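Local structure of CocE/NonD family hydrolase (Staphylococcus aureus subsp. aureus COL, 3III) at residues Thr93-Thr99 with Lys298-Tyr304; Tyr293-Lys298 with Phe341-Phe346; Asp443-Ile447 with Lys528-Glu532; Ser30-Gly34 with Arg306-Glu310. The protein probably hydrolyses ester or amide bonds as an alpha/beta-hydrolase of the CocE/NonD family, related to X-Pro dipeptidyl-peptidases, though its substrate is not established. One frame throughout, in Å; residues are numbered along the deposited sequence.

Contact 1 of 4, residues Thr93-Thr99 with Lys298-Tyr304; sequences TLGTIPT and KEWESYY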
loop_
_atom_site.group_PDB
_atom_site.type_symbol
_atom_site.label_atom_id
_atom_site.label_comp_id
_atom_site.label_asym_id
_atom_site.label_seq_id
_atom_site.Cartn_x
_atom_site.Cartn_y
_atom_site.Cartn_z
ATOM N N THR A 93 11.136 13.791 5.148
ATOM C CA THR A 93 11.291 12.780 4.102
ATOM C C THR A 93 10.016 12.530 3.297
ATOM O O THR A 93 9.922 11.574 2.524
ATOM C CB THR A 93 11.701 11.487 4.759
ATOM O OG1 THR A 93 10.705 11.106 5.731
ATOM C CG2 THR A 93 13.111 11.604 5.439
ATOM N N LEU A 94 8.971 13.319 3.537
ATOM C CA LEU A 94 7.702 13.202 2.784
ATOM C C LEU A 94 7.800 13.498 1.303
ATOM O O LEU A 94 6.937 13.061 0.533
ATOM C CB LEU A 94 6.602 14.087 3.373
ATOM C CG LEU A 94 5.804 13.484 4.516
ATOM C CD1 LEU A 94 4.851 14.572 5.033
ATOM C CD2 LEU A 94 5.060 12.209 4.059
ATOM N N GLY A 95 8.828 14.251 0.917
ATOM C CA GLY A 95 9.067 14.538 -0.470
ATOM C C GLY A 95 8.328 15.798 -0.930
ATOM O O GLY A 95 7.826 16.563 -0.104
ATOM N N THR A 96 8.234 15.976 -2.228
ATOM C CA THR A 96 7.607 17.191 -2.761
ATOM C C THR A 96 6.212 16.933 -3.196
ATOM O O THR A 96 5.955 16.123 -4.100
ATOM C CB THR A 96 8.421 17.724 -3.922
ATOM O OG1 THR A 96 9.741 18.016 -3.402
ATOM C CG2 THR A 96 7.717 19.023 -4.519
ATOM N N ILE A 97 5.287 17.646 -2.559
ATOM C CA ILE A 97 3.859 17.318 -2.672
ATOM C C ILE A 97 3.083 18.603 -3.039
ATOM O O ILE A 97 2.602 19.301 -2.178
ATOM C CB ILE A 97 3.326 16.732 -1.394
ATOM C CG1 ILE A 97 4.104 15.464 -0.960
ATOM C CG2 ILE A 97 1.826 16.321 -1.529
ATOM C CD1 ILE A 97 3.616 14.950 0.443
ATOM N N PRO A 98 3.007 18.929 -4.330
ATOM C CA PRO A 98 2.347 20.179 -4.694
ATOM C C PRO A 98 0.840 19.991 -4.917
ATOM O O PRO A 98 0.442 19.186 -5.766
ATOM C CB PRO A 98 3.032 20.540 -5.993
ATOM C CG PRO A 98 3.394 19.237 -6.605
ATOM C CD PRO A 98 3.743 18.360 -5.468
ATOM N N THR A 99 0.026 20.718 -4.161
ATOM C CA THR A 99 -1.423 20.658 -4.371
ATOM C C THR A 99 -2.022 22.033 -4.121
ATOM O O THR A 99 -1.371 22.899 -3.499
ATOM C CB THR A 99 -2.133 19.628 -3.481
ATOM O OG1 THR A 99 -2.227 20.169 -2.151
ATOM C CG2 THR A 99 -1.459 18.322 -3.461
ATOM N N LYS A 298 8.632 8.043 -3.469
ATOM C CA LYS A 298 7.784 8.385 -2.345
ATOM C C LYS A 298 6.281 8.428 -2.748
ATOM O O LYS A 298 5.935 8.716 -3.893
ATOM C CB LYS A 298 8.280 9.722 -1.738
ATOM C CG LYS A 298 9.557 9.646 -0.960
ATOM C CD LYS A 298 10.235 11.032 -0.797
ATOM C CE LYS A 298 11.607 10.965 -0.187
ATOM N NZ LYS A 298 11.747 10.378 1.199
ATOM N N GLU A 299 5.412 8.171 -1.792
ATOM C CA GLU A 299 3.984 7.862 -2.029
ATOM C C GLU A 299 3.139 8.998 -2.585
ATOM O O GLU A 299 2.705 8.938 -3.758
ATOM C CB GLU A 299 3.375 7.295 -0.738
ATOM C CG GLU A 299 1.877 6.985 -0.696
ATOM C CD GLU A 299 1.436 6.524 0.687
ATOM O OE1 GLU A 299 2.331 6.274 1.527
ATOM O OE2 GLU A 299 0.233 6.426 0.997
ATOM N N TRP A 300 2.891 10.011 -1.761
ATOM C CA TRP A 300 2.075 11.158 -2.180
ATOM C C TRP A 300 2.844 11.991 -3.214
ATOM O O TRP A 300 2.248 12.550 -4.136
ATOM C CB TRP A 300 1.642 12.032 -0.992
ATOM C CG TRP A 300 0.715 11.322 -0.048
ATOM C CD1 TRP A 300 -0.635 11.112 -0.210
ATOM C CD2 TRP A 300 1.067 10.691 1.183
ATOM N NE1 TRP A 300 -1.134 10.398 0.848
ATOM C CE2 TRP A 300 -0.111 10.102 1.704
ATOM C CE3 TRP A 300 2.272 10.553 1.891
ATOM C CZ2 TRP A 300 -0.142 9.435 2.918
ATOM C CZ3 TRP A 300 2.264 9.872 3.082
ATOM C CH2 TRP A 300 1.060 9.292 3.586
ATOM N N GLU A 301 4.164 12.081 -3.085
ATOM C CA GLU A 301 4.963 12.766 -4.102
ATOM C C GLU A 301 4.720 12.206 -5.531
ATOM O O GLU A 301 4.488 12.957 -6.492
ATOM C CB GLU A 301 6.430 12.726 -3.716
ATOM C CG GLU A 301 7.393 13.251 -4.847
ATOM C CD GLU A 301 8.827 13.028 -4.444
ATOM O OE1 GLU A 301 9.299 13.750 -3.489
ATOM O OE2 GLU A 301 9.471 12.158 -5.056
ATOM N N SER A 302 4.696 10.885 -5.665
ATOM C CA SER A 302 4.533 10.292 -6.945
ATOM C C SER A 302 3.071 10.464 -7.469
ATOM O O SER A 302 2.885 10.653 -8.675
ATOM C CB SER A 302 4.920 8.822 -6.959
ATOM O OG SER A 302 6.278 8.567 -6.586
ATOM N N TYR A 303 2.076 10.412 -6.574
ATOM C CA TYR A 303 0.688 10.577 -6.946
ATOM C C TYR A 303 0.438 11.922 -7.617
ATOM O O TYR A 303 -0.209 12.014 -8.673
ATOM C CB TYR A 303 -0.197 10.447 -5.716
ATOM C CG TYR A 303 -1.646 10.662 -5.999
ATOM C CD1 TYR A 303 -2.346 9.743 -6.744
ATOM C CD2 TYR A 303 -2.332 11.751 -5.453
ATOM C CE1 TYR A 303 -3.686 9.914 -6.995
ATOM C CE2 TYR A 303 -3.681 11.954 -5.712
ATOM C CZ TYR A 303 -4.349 11.007 -6.502
ATOM O OH TYR A 303 -5.687 11.122 -6.731
ATOM N N TYR A 304 1.028 12.964 -7.031
ATOM C CA TYR A 304 0.802 14.346 -7.446
ATOM C C TYR A 304 1.799 14.829 -8.470
ATOM O O TYR A 304 1.658 15.923 -8.974
ATOM C CB TYR A 304 0.883 15.257 -6.214
ATOM C CG TYR A 304 -0.344 15.123 -5.329
ATOM C CD1 TYR A 304 -1.593 15.439 -5.801
ATOM C CD2 TYR A 304 -0.231 14.641 -4.034
ATOM C CE1 TYR A 304 -2.754 15.268 -5.000
ATOM C CE2 TYR A 304 -1.330 14.514 -3.225
ATOM C CZ TYR A 304 -2.598 14.817 -3.702
ATOM O OH TYR A 304 -3.665 14.647 -2.851
HETATM O O HOH W 1 5.202 11.357 -0.366
HETATM O O HOH W 2 5.093 15.585 -6.562
HETATM O O HOH W 3 -0.011 18.254 -8.181
#
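This is a surface contact in which the irregular loop 93-99 lies along the short helix 299-304, just after the alpha/beta-hydrolase strand 290-295. Lys298, at the N-cap position, sends NZ to Thr93 O at 2.6 Å; the same NZ forms a salt bridge with Glu448. Glu301 OE1 uses its anti lone pair to accept from Thr96 N at 2.8 Å, while OE2 turns to the hydroxyl of Tyr342. Glu301 turns CG away from its backbone N (chi1 172°), and its extended chain runs beside Thr96, CG 3.3 Å from Thr96 O, bringing OE1 to that N-H. Thr99 CG2 sits centrally over one face of the Tyr304 ring, 3.5 Å from its centroid, and Tyr303 CD2 covers the opposite face. Ile97 lies between Trp300 and Tyr304: CD1 meets Trp300 CB at 3.8 Å, and CG2 meets Tyr304 CD2. Leu94 CD2 meets the indole at Trp300 CZ3. Waters link Leu94 O to Glu301 N, Thr96 O to Glu301 O and Pro98 O to Tyr304 O. All these polar links use backbone atoms of loop 93-99, while its side chains contribute apolar contacts.

Contact 2 of 4, residues Tyr293-Lys298 with Phe341-Phe346; sequences YVHGRK and FYKGEF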
loop_
_atom_site.group_PDB
_atom_site.type_symbol
_atom_site.label_atom_id
_atom_site.label_comp_id
_atom_site.label_asym_id
_atom_site.label_seq_id
_atom_site.Cartn_x
_atom_site.Cartn_y
_atom_site.Cartn_z
ATOM N N TYR A 293 1.148 0.305 -12.378
ATOM C CA TYR A 293 2.348 1.143 -12.417
ATOM C C TYR A 293 3.073 0.974 -11.074
ATOM O O TYR A 293 2.454 1.174 -10.028
ATOM C CB TYR A 293 1.925 2.585 -12.593
ATOM C CG TYR A 293 3.020 3.611 -12.470
ATOM C CD1 TYR A 293 3.998 3.712 -13.421
ATOM C CD2 TYR A 293 3.078 4.456 -11.368
ATOM C CE1 TYR A 293 5.051 4.624 -13.280
ATOM C CE2 TYR A 293 4.084 5.399 -11.236
ATOM C CZ TYR A 293 5.057 5.484 -12.178
ATOM O OH TYR A 293 6.072 6.371 -11.996
ATOM N N VAL A 294 4.351 0.604 -11.111
ATOM C CA VAL A 294 5.172 0.403 -9.904
ATOM C C VAL A 294 6.379 1.311 -9.900
ATOM O O VAL A 294 7.195 1.283 -10.819
ATOM C CB VAL A 294 5.619 -1.037 -9.700
ATOM C CG1 VAL A 294 6.137 -1.268 -8.258
ATOM C CG2 VAL A 294 4.471 -2.075 -10.018
ATOM N N HIS A 295 6.572 2.011 -8.791
ATOM C CA HIS A 295 7.776 2.825 -8.604
ATOM C C HIS A 295 8.421 2.564 -7.257
ATOM O O HIS A 295 7.764 2.035 -6.332
ATOM C CB HIS A 295 7.419 4.298 -8.745
ATOM C CG HIS A 295 6.542 4.823 -7.658
ATOM N ND1 HIS A 295 7.048 5.169 -6.420
ATOM C CD2 HIS A 295 5.216 5.054 -7.602
ATOM C CE1 HIS A 295 6.057 5.597 -5.656
ATOM N NE2 HIS A 295 4.930 5.520 -6.341
ATOM N N GLY A 296 9.693 2.957 -7.150
ATOM C CA GLY A 296 10.461 2.866 -5.917
ATOM C C GLY A 296 10.783 4.250 -5.310
ATOM O O GLY A 296 11.844 4.452 -4.709
ATOM N N ARG A 297 9.816 5.143 -5.388
ATOM C CA ARG A 297 9.924 6.524 -4.908
ATOM C C ARG A 297 8.894 6.774 -3.790
ATOM O O ARG A 297 8.370 5.828 -3.201
ATOM C CB ARG A 297 9.698 7.465 -6.098
ATOM C CG ARG A 297 10.503 7.083 -7.417
ATOM C CD ARG A 297 11.949 7.179 -7.159
ATOM N NE ARG A 297 12.736 6.613 -8.265
ATOM C CZ ARG A 297 13.299 7.290 -9.256
ATOM N NH1 ARG A 297 13.139 8.604 -9.371
ATOM N NH2 ARG A 297 13.993 6.604 -10.180
ATOM N N LYS A 298 8.632 8.043 -3.469
ATOM C CA LYS A 298 7.784 8.385 -2.345
ATOM C C LYS A 298 6.281 8.428 -2.748
ATOM O O LYS A 298 5.935 8.716 -3.893
ATOM C CB LYS A 298 8.280 9.722 -1.738
ATOM C CG LYS A 298 9.557 9.646 -0.960
ATOM C CD LYS A 298 10.235 11.032 -0.797
ATOM C CE LYS A 298 11.607 10.965 -0.187
ATOM N NZ LYS A 298 11.747 10.378 1.199
ATOM N N PHE A 341 19.071 4.860 -4.357
ATOM C CA PHE A 341 17.999 5.727 -3.836
ATOM C C PHE A 341 17.679 6.722 -4.944
ATOM O O PHE A 341 18.566 7.513 -5.375
ATOM C CB PHE A 341 18.470 6.438 -2.531
ATOM C CG PHE A 341 17.505 7.447 -2.000
ATOM C CD1 PHE A 341 16.518 7.090 -1.121
ATOM C CD2 PHE A 341 17.579 8.755 -2.418
ATOM C CE1 PHE A 341 15.579 8.024 -0.658
ATOM C CE2 PHE A 341 16.641 9.707 -1.988
ATOM C CZ PHE A 341 15.655 9.343 -1.073
ATOM N N TYR A 342 16.421 6.737 -5.384
ATOM C CA TYR A 342 16.001 7.699 -6.465
ATOM C C TYR A 342 16.826 7.585 -7.742
ATOM O O TYR A 342 17.048 8.590 -8.480
ATOM C CB TYR A 342 15.980 9.123 -5.906
ATOM C CG TYR A 342 14.589 9.458 -5.387
ATOM C CD1 TYR A 342 14.027 8.747 -4.321
ATOM C CD2 TYR A 342 13.797 10.432 -6.032
ATOM C CE1 TYR A 342 12.736 9.016 -3.852
ATOM C CE2 TYR A 342 12.476 10.686 -5.580
ATOM C CZ TYR A 342 11.991 10.007 -4.445
ATOM O OH TYR A 342 10.687 10.255 -3.979
ATOM N N LYS A 343 17.270 6.368 -8.017
ATOM C CA LYS A 343 18.013 6.093 -9.268
ATOM C C LYS A 343 17.563 4.723 -9.736
ATOM O O LYS A 343 17.796 3.703 -9.070
ATOM C CB LYS A 343 19.499 6.096 -9.070
ATOM C CG LYS A 343 20.291 5.842 -10.362
ATOM C CD LYS A 343 21.733 5.478 -10.067
ATOM C CE LYS A 343 22.568 5.287 -11.348
ATOM N NZ LYS A 343 22.164 4.038 -12.052
ATOM N N GLY A 344 16.931 4.684 -10.888
ATOM C CA GLY A 344 16.501 3.397 -11.482
ATOM C C GLY A 344 16.015 3.557 -12.891
ATOM O O GLY A 344 16.044 4.670 -13.437
ATOM N N GLU A 345 15.560 2.467 -13.493
ATOM C CA GLU A 345 15.140 2.466 -14.879
ATOM C C GLU A 345 13.726 1.890 -14.911
ATOM O O GLU A 345 13.438 0.880 -14.253
ATOM C CB GLU A 345 16.130 1.575 -15.652
ATOM C CG GLU A 345 15.698 1.234 -17.029
ATOM C CD GLU A 345 16.698 0.343 -17.831
ATOM O OE1 GLU A 345 17.635 -0.294 -17.267
ATOM O OE2 GLU A 345 16.477 0.282 -19.044
ATOM N N PHE A 346 12.827 2.515 -15.656
ATOM C CA PHE A 346 11.510 1.984 -15.791
ATOM C C PHE A 346 11.435 1.065 -17.018
ATOM O O PHE A 346 11.943 1.396 -18.077
ATOM C CB PHE A 346 10.503 3.123 -15.878
ATOM C CG PHE A 346 10.226 3.761 -14.564
ATOM C CD1 PHE A 346 9.130 3.387 -13.838
ATOM C CD2 PHE A 346 11.085 4.724 -14.031
ATOM C CE1 PHE A 346 8.837 3.960 -12.620
ATOM C CE2 PHE A 346 10.826 5.278 -12.774
ATOM C CZ PHE A 346 9.679 4.893 -12.057
HETATM O O HOH W 4 14.630 4.672 -5.070
#
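Strands 293-295 and 343-346 run nearly antiparallel (162°) with their axes 9.2 Å apart, too far for direct pairing, because strand 333-338 lies between them in the sheet. Arg297 and Tyr342 carry most of the contact. Arg297 CD stands over the centre of the Tyr342 ring, 3.6 Å from the centroid and almost on the ring normal. The bend at chi2 (-63°) carries the guanidinium past the ring, leaving an off-centre cation-pi contact with CZ 5.0 Å from the centroid. The guanidinium lies with one face over Tyr342 C, and its NH2 forms a salt bridge with Glu336 of the middle strand. Tyr342 OH, the hydroxyl that Glu301 also uses, accepts from Lys298 N at 3.1 Å. A water joins Gly296 O to Tyr342 N. At the other end, Phe346 puts CE1 3.7 Å from Tyr293 OH, and His295 CB meets the ring's edge. This is the border of the mixed alpha/beta-hydrolase sheet, where 333-338 runs parallel to 290-295 and the outermost strand 343-349 runs antiparallel to 333-338.

Contact 3 of 4, residues Asp443-Ile447 with Lys528-Glu532; sequences DFNHI and KTRYE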
loop_
_atom_site.group_PDB
_atom_site.type_symbol
_atom_site.label_atom_id
_atom_site.label_comp_id
_atom_site.label_asym_id
_atom_site.label_seq_id
_atom_site.Cartn_x
_atom_site.Cartn_y
_atom_site.Cartn_z
ATOM N N ASP A 443 11.742 3.275 1.845
ATOM C CA ASP A 443 11.141 2.141 2.536
ATOM C C ASP A 443 10.085 2.734 3.447
ATOM O O ASP A 443 9.873 3.944 3.478
ATOM C CB ASP A 443 12.244 1.376 3.283
ATOM C CG ASP A 443 11.916 -0.094 3.554
ATOM O OD1 ASP A 443 10.732 -0.494 3.606
ATOM O OD2 ASP A 443 12.891 -0.853 3.744
ATOM N N PHE A 444 9.362 1.892 4.145
ATOM C CA PHE A 444 8.215 2.388 4.964
ATOM C C PHE A 444 8.698 2.935 6.337
ATOM O O PHE A 444 9.564 2.347 6.975
ATOM C CB PHE A 444 7.222 1.274 5.156
ATOM C CG PHE A 444 5.943 1.714 5.813
ATOM C CD1 PHE A 444 5.662 1.296 7.081
ATOM C CD2 PHE A 444 5.056 2.540 5.155
ATOM C CE1 PHE A 444 4.452 1.665 7.696
ATOM C CE2 PHE A 444 3.894 2.931 5.744
ATOM C CZ PHE A 444 3.617 2.510 7.041
ATOM N N ASN A 445 8.133 4.016 6.844
ATOM C CA ASN A 445 7.170 4.882 6.206
ATOM C C ASN A 445 7.930 6.169 5.855
ATOM O O ASN A 445 8.272 7.004 6.745
ATOM C CB ASN A 445 5.966 5.087 7.194
ATOM C CG ASN A 445 4.857 5.919 6.618
ATOM O OD1 ASN A 445 5.017 6.457 5.510
ATOM N ND2 ASN A 445 3.743 6.100 7.369
ATOM N N HIS A 446 8.188 6.350 4.551
ATOM C CA HIS A 446 9.041 7.449 4.038
ATOM C C HIS A 446 10.401 7.517 4.746
ATOM O O HIS A 446 10.850 8.585 5.118
ATOM C CB HIS A 446 8.331 8.809 4.105
ATOM C CG HIS A 446 7.178 8.908 3.155
ATOM N ND1 HIS A 446 5.998 8.230 3.364
ATOM C CD2 HIS A 446 7.046 9.553 1.975
ATOM C CE1 HIS A 446 5.196 8.450 2.336
ATOM N NE2 HIS A 446 5.805 9.253 1.478
ATOM N N ILE A 447 11.000 6.363 4.996
ATOM C CA ILE A 447 12.383 6.328 5.472
ATOM C C ILE A 447 13.310 6.230 4.263
ATOM O O ILE A 447 12.895 5.808 3.202
ATOM C CB ILE A 447 12.672 5.185 6.495
ATOM C CG1 ILE A 447 12.566 3.776 5.852
ATOM C CG2 ILE A 447 11.739 5.360 7.715
ATOM C CD1 ILE A 447 13.004 2.610 6.892
ATOM N N LYS A 528 4.631 7.359 15.893
ATOM C CA LYS A 528 4.714 5.995 15.381
ATOM C C LYS A 528 4.177 5.867 13.950
ATOM O O LYS A 528 3.211 5.153 13.695
ATOM C CB LYS A 528 4.026 5.007 16.354
ATOM C CG LYS A 528 4.833 4.815 17.688
ATOM C CD LYS A 528 4.029 3.979 18.739
ATOM C CE LYS A 528 4.891 3.594 20.013
ATOM N NZ LYS A 528 4.017 3.484 21.270
ATOM N N THR A 529 4.858 6.521 13.011
ATOM C CA THR A 529 4.434 6.452 11.604
ATOM C C THR A 529 4.855 5.160 10.904
ATOM O O THR A 529 4.269 4.804 9.889
ATOM C CB THR A 529 4.983 7.646 10.768
ATOM O OG1 THR A 529 6.387 7.632 10.852
ATOM C CG2 THR A 529 4.434 8.973 11.272
ATOM N N ARG A 530 5.857 4.462 11.460
ATOM C CA ARG A 530 6.299 3.194 10.891
ATOM C C ARG A 530 5.692 2.030 11.672
ATOM O O ARG A 530 5.278 2.182 12.836
ATOM C CB ARG A 530 7.811 3.182 10.880
ATOM C CG ARG A 530 8.455 2.049 10.143
ATOM C CD ARG A 530 9.942 2.215 10.117
ATOM N NE ARG A 530 10.507 1.084 9.417
ATOM C CZ ARG A 530 11.472 0.304 9.879
ATOM N NH1 ARG A 530 12.082 0.570 11.019
ATOM N NH2 ARG A 530 11.829 -0.742 9.192
ATOM N N TYR A 531 5.611 0.849 11.047
ATOM C CA TYR A 531 5.299 -0.377 11.832
ATOM C C TYR A 531 6.298 -0.512 12.977
ATOM O O TYR A 531 7.434 -0.023 12.863
ATOM C CB TYR A 531 5.250 -1.644 10.937
ATOM C CG TYR A 531 6.481 -1.809 10.061
ATOM C CD1 TYR A 531 7.730 -2.047 10.626
ATOM C CD2 TYR A 531 6.395 -1.690 8.668
ATOM C CE1 TYR A 531 8.873 -2.199 9.822
ATOM C CE2 TYR A 531 7.537 -1.836 7.849
ATOM C CZ TYR A 531 8.777 -2.066 8.433
ATOM O OH TYR A 531 9.892 -2.255 7.585
ATOM N N GLU A 532 5.841 -1.100 14.090
ATOM C CA GLU A 532 6.700 -1.608 15.156
ATOM C C GLU A 532 6.163 -2.987 15.561
ATOM O O GLU A 532 4.991 -3.322 15.276
ATOM C CB GLU A 532 6.720 -0.639 16.334
ATOM C CG GLU A 532 7.364 0.687 15.993
ATOM C CD GLU A 532 7.355 1.711 17.137
ATOM O OE1 GLU A 532 7.010 1.388 18.289
ATOM O OE2 GLU A 532 7.665 2.868 16.835
HETATM O O HOH W 5 12.496 -2.652 6.122
HETATM O O HOH W 6 9.433 -2.242 5.082
HETATM O O HOH W 7 8.598 6.535 9.501
#
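Thr529 meets Asn445 first: its O accepts from Asn445 ND2 at 2.9 Å, the donor standing above the carbonyl plane yet the oxygen close to the amide plane. Thr529 OG1 reaches Asn445 O through a water and also bonds Thr524. Arg530 follows, its chain extended from CG to NE, which lays it past Phe444 O; NE gives that oxygen a weak bond at 2.9 Å (126° at the hydrogen). Ile447 CD1 and Tyr531 CD1 lie over opposite faces of the guanidinium. NH1 is held by Gly521 O and Val519 O, so backbone oxygens take much of this buried group's polar edge. Tyr531 sets CD2 3.5 Å from Phe444 CD1, the two rings inclined at 27° and barely overlapping. Its OH accepts from Arg530 NH2 and is tied to both Asp443 carboxylate oxygens by two waters. Across from these residues, a cis peptide precedes Asn445, whose OD1 accepts from His446 ND1. His446, at positive phi, and Ile447 both face Asp443, a G1 beta bulge closing the tight connection between strands 441-443 and 447-458.

Contact 4 of 4, residues Ser30-Gly34 with Arg306-Glu310; sequences SVQYG and RENLE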
loop_
_atom_site.group_PDB
_atom_site.type_symbol
_atom_site.label_atom_id
_atom_site.label_comp_id
_atom_site.label_asym_id
_atom_site.label_seq_id
_atom_site.Cartn_x
_atom_site.Cartn_y
_atom_site.Cartn_z
ATOM N N SER A 30 -4.593 26.618 -8.403
ATOM C CA SER A 30 -4.188 25.407 -9.096
ATOM C C SER A 30 -2.656 25.381 -9.259
ATOM O O SER A 30 -2.054 26.379 -9.588
ATOM C CB SER A 30 -4.842 25.301 -10.485
ATOM O OG SER A 30 -4.258 24.222 -11.206
ATOM N N VAL A 31 -2.067 24.224 -9.017
ATOM C CA VAL A 31 -0.628 23.959 -9.173
ATOM C C VAL A 31 -0.197 24.032 -10.660
ATOM O O VAL A 31 0.923 24.425 -10.971
ATOM C CB VAL A 31 -0.353 22.526 -8.519
ATOM C CG1 VAL A 31 0.886 21.842 -9.042
ATOM C CG2 VAL A 31 -0.313 22.711 -7.021
ATOM N N GLN A 32 -1.081 23.566 -11.555
ATOM C CA GLN A 32 -0.791 23.450 -12.972
ATOM C C GLN A 32 -1.294 24.646 -13.776
ATOM O O GLN A 32 -0.692 25.038 -14.751
ATOM C CB GLN A 32 -1.464 22.172 -13.514
ATOM C CG GLN A 32 -1.015 20.922 -12.761
ATOM C CD GLN A 32 -1.799 20.577 -11.491
ATOM O OE1 GLN A 32 -2.897 21.137 -11.211
ATOM N NE2 GLN A 32 -1.232 19.622 -10.704
ATOM N N TYR A 33 -2.438 25.206 -13.363
ATOM C CA TYR A 33 -3.222 26.064 -14.208
ATOM C C TYR A 33 -3.559 27.445 -13.612
ATOM O O TYR A 33 -4.544 28.073 -13.998
ATOM C CB TYR A 33 -4.538 25.357 -14.588
ATOM C CG TYR A 33 -4.360 23.945 -15.131
ATOM C CD1 TYR A 33 -3.547 23.710 -16.250
ATOM C CD2 TYR A 33 -5.006 22.850 -14.538
ATOM C CE1 TYR A 33 -3.401 22.471 -16.767
ATOM C CE2 TYR A 33 -4.890 21.589 -15.076
ATOM C CZ TYR A 33 -4.075 21.387 -16.163
ATOM O OH TYR A 33 -3.951 20.111 -16.704
ATOM N N GLY A 34 -2.784 27.883 -12.643
ATOM C CA GLY A 34 -2.929 29.231 -12.090
ATOM C C GLY A 34 -4.257 29.442 -11.332
ATOM O O GLY A 34 -4.821 28.511 -10.764
ATOM N N ARG A 306 3.413 15.614 -11.893
ATOM C CA ARG A 306 2.702 15.949 -13.126
ATOM C C ARG A 306 2.614 14.751 -14.112
ATOM O O ARG A 306 1.560 14.534 -14.689
ATOM C CB ARG A 306 3.327 17.169 -13.808
ATOM C CG ARG A 306 2.565 17.694 -15.081
ATOM C CD ARG A 306 1.135 18.128 -14.743
ATOM N NE ARG A 306 0.479 18.816 -15.844
ATOM C CZ ARG A 306 0.665 20.093 -16.165
ATOM N NH1 ARG A 306 -0.025 20.617 -17.209
ATOM N NH2 ARG A 306 1.493 20.855 -15.449
ATOM N N GLU A 307 3.691 13.975 -14.310
ATOM C CA GLU A 307 3.566 12.859 -15.235
ATOM C C GLU A 307 2.518 11.857 -14.807
ATOM O O GLU A 307 1.908 11.247 -15.684
ATOM C CB GLU A 307 4.889 12.128 -15.504
ATOM C CG GLU A 307 5.490 11.512 -14.345
ATOM C CD GLU A 307 6.736 10.666 -14.740
ATOM O OE1 GLU A 307 7.343 10.915 -15.788
ATOM O OE2 GLU A 307 7.075 9.761 -13.961
ATOM N N ASN A 308 2.323 11.664 -13.479
ATOM C CA ASN A 308 1.324 10.692 -13.023
ATOM C C ASN A 308 -0.072 11.250 -13.029
ATOM O O ASN A 308 -1.056 10.504 -13.274
ATOM C CB ASN A 308 1.768 10.070 -11.672
ATOM C CG ASN A 308 2.995 9.167 -11.850
ATOM O OD1 ASN A 308 3.129 8.522 -12.889
ATOM N ND2 ASN A 308 3.928 9.199 -10.902
ATOM N N LEU A 309 -0.207 12.572 -12.835
ATOM C CA LEU A 309 -1.522 13.205 -13.056
ATOM C C LEU A 309 -1.906 13.062 -14.530
ATOM O O LEU A 309 -3.050 12.843 -14.855
ATOM C CB LEU A 309 -1.525 14.680 -12.604
ATOM C CG LEU A 309 -1.310 14.916 -11.116
ATOM C CD1 LEU A 309 -1.283 16.459 -10.796
ATOM C CD2 LEU A 309 -2.383 14.228 -10.324
ATOM N N GLU A 310 -0.941 13.211 -15.454
ATOM C CA GLU A 310 -1.274 13.134 -16.843
ATOM C C GLU A 310 -1.655 11.666 -17.198
ATOM O O GLU A 310 -2.534 11.433 -18.035
ATOM C CB GLU A 310 -0.147 13.656 -17.759
ATOM C CG GLU A 310 0.243 15.123 -17.664
ATOM C CD GLU A 310 -0.822 16.029 -18.233
ATOM O OE1 GLU A 310 -1.483 15.619 -19.229
ATOM O OE2 GLU A 310 -0.991 17.118 -17.675
HETATM O O HOH W 8 1.491 23.760 -15.598
HETATM O O HOH W 9 -2.163 19.366 -18.555
#
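Glu310 OE2 is gripped by Arg306 NE at 2.9 Å, in a salt bridge one helical turn long, and by a water at 2.7 Å from OE2. The carboxylate oxygen offers its anti lone pair to NE and lies close to the guanidinium plane. The same water accepts from Arg306 NH1 and bonds Tyr33 OH, linking the helix to loop 30-34. A second water accepts from Arg306 NH2 and donates to Gln32 O. No direct hydrogen bond crosses between the two segments, so these waters provide their polar link. The two waters and Glu310 OE2 all lie at the edge of the guanidinium, which probably limits its rotation. Gln32 CG lies over one face of that group, 3.7 Å from Arg306 NH2. Gln32 bends at chi2 (87°), which carries its amide toward Leu309; the amide and guanidinium planes are 83° apart. NE2 is modelled only 3.2 Å from Leu309 CD1, a strained approach whose detail is doubtful. Gln32 CB also sits over the centre of one face of the Tyr33 ring. In the loop, Ser30 OG accepts from Gln32 N and Tyr33 N, an ST turn and ST motif. The loop connects strands 22-30 and 36-47 at the outer end of the large mixed sheet, and meets the start of helix 306-319. Phe112 of helix 110-113 touches Gln32, Tyr33, Leu309 and Glu310, so that helix packs against both sides.

From the N terminus, loop 30-34 waits longest for its partner: contact 4 closes at 306-310, and contact 1 (93-99 with 298-304) is nested inside it. Contact 2 shares Lys298 with contact 1 and opens at 293, so it crosses both contacts 1 and 4 before closing at 341-346. Contact 3 comes later, in series with the others, within the C-terminal part. Together, contacts 1, 2 and 4 converge on the chain from strand 290-295 to helix 306-319, tying it to loop 93-99, the loop between strands 22-30 and 36-47, and the edge strand 343-349. His446 joins contact 3 to contact 1 through Thr93 and Trp300. Contacts 3 and 4 do not touch.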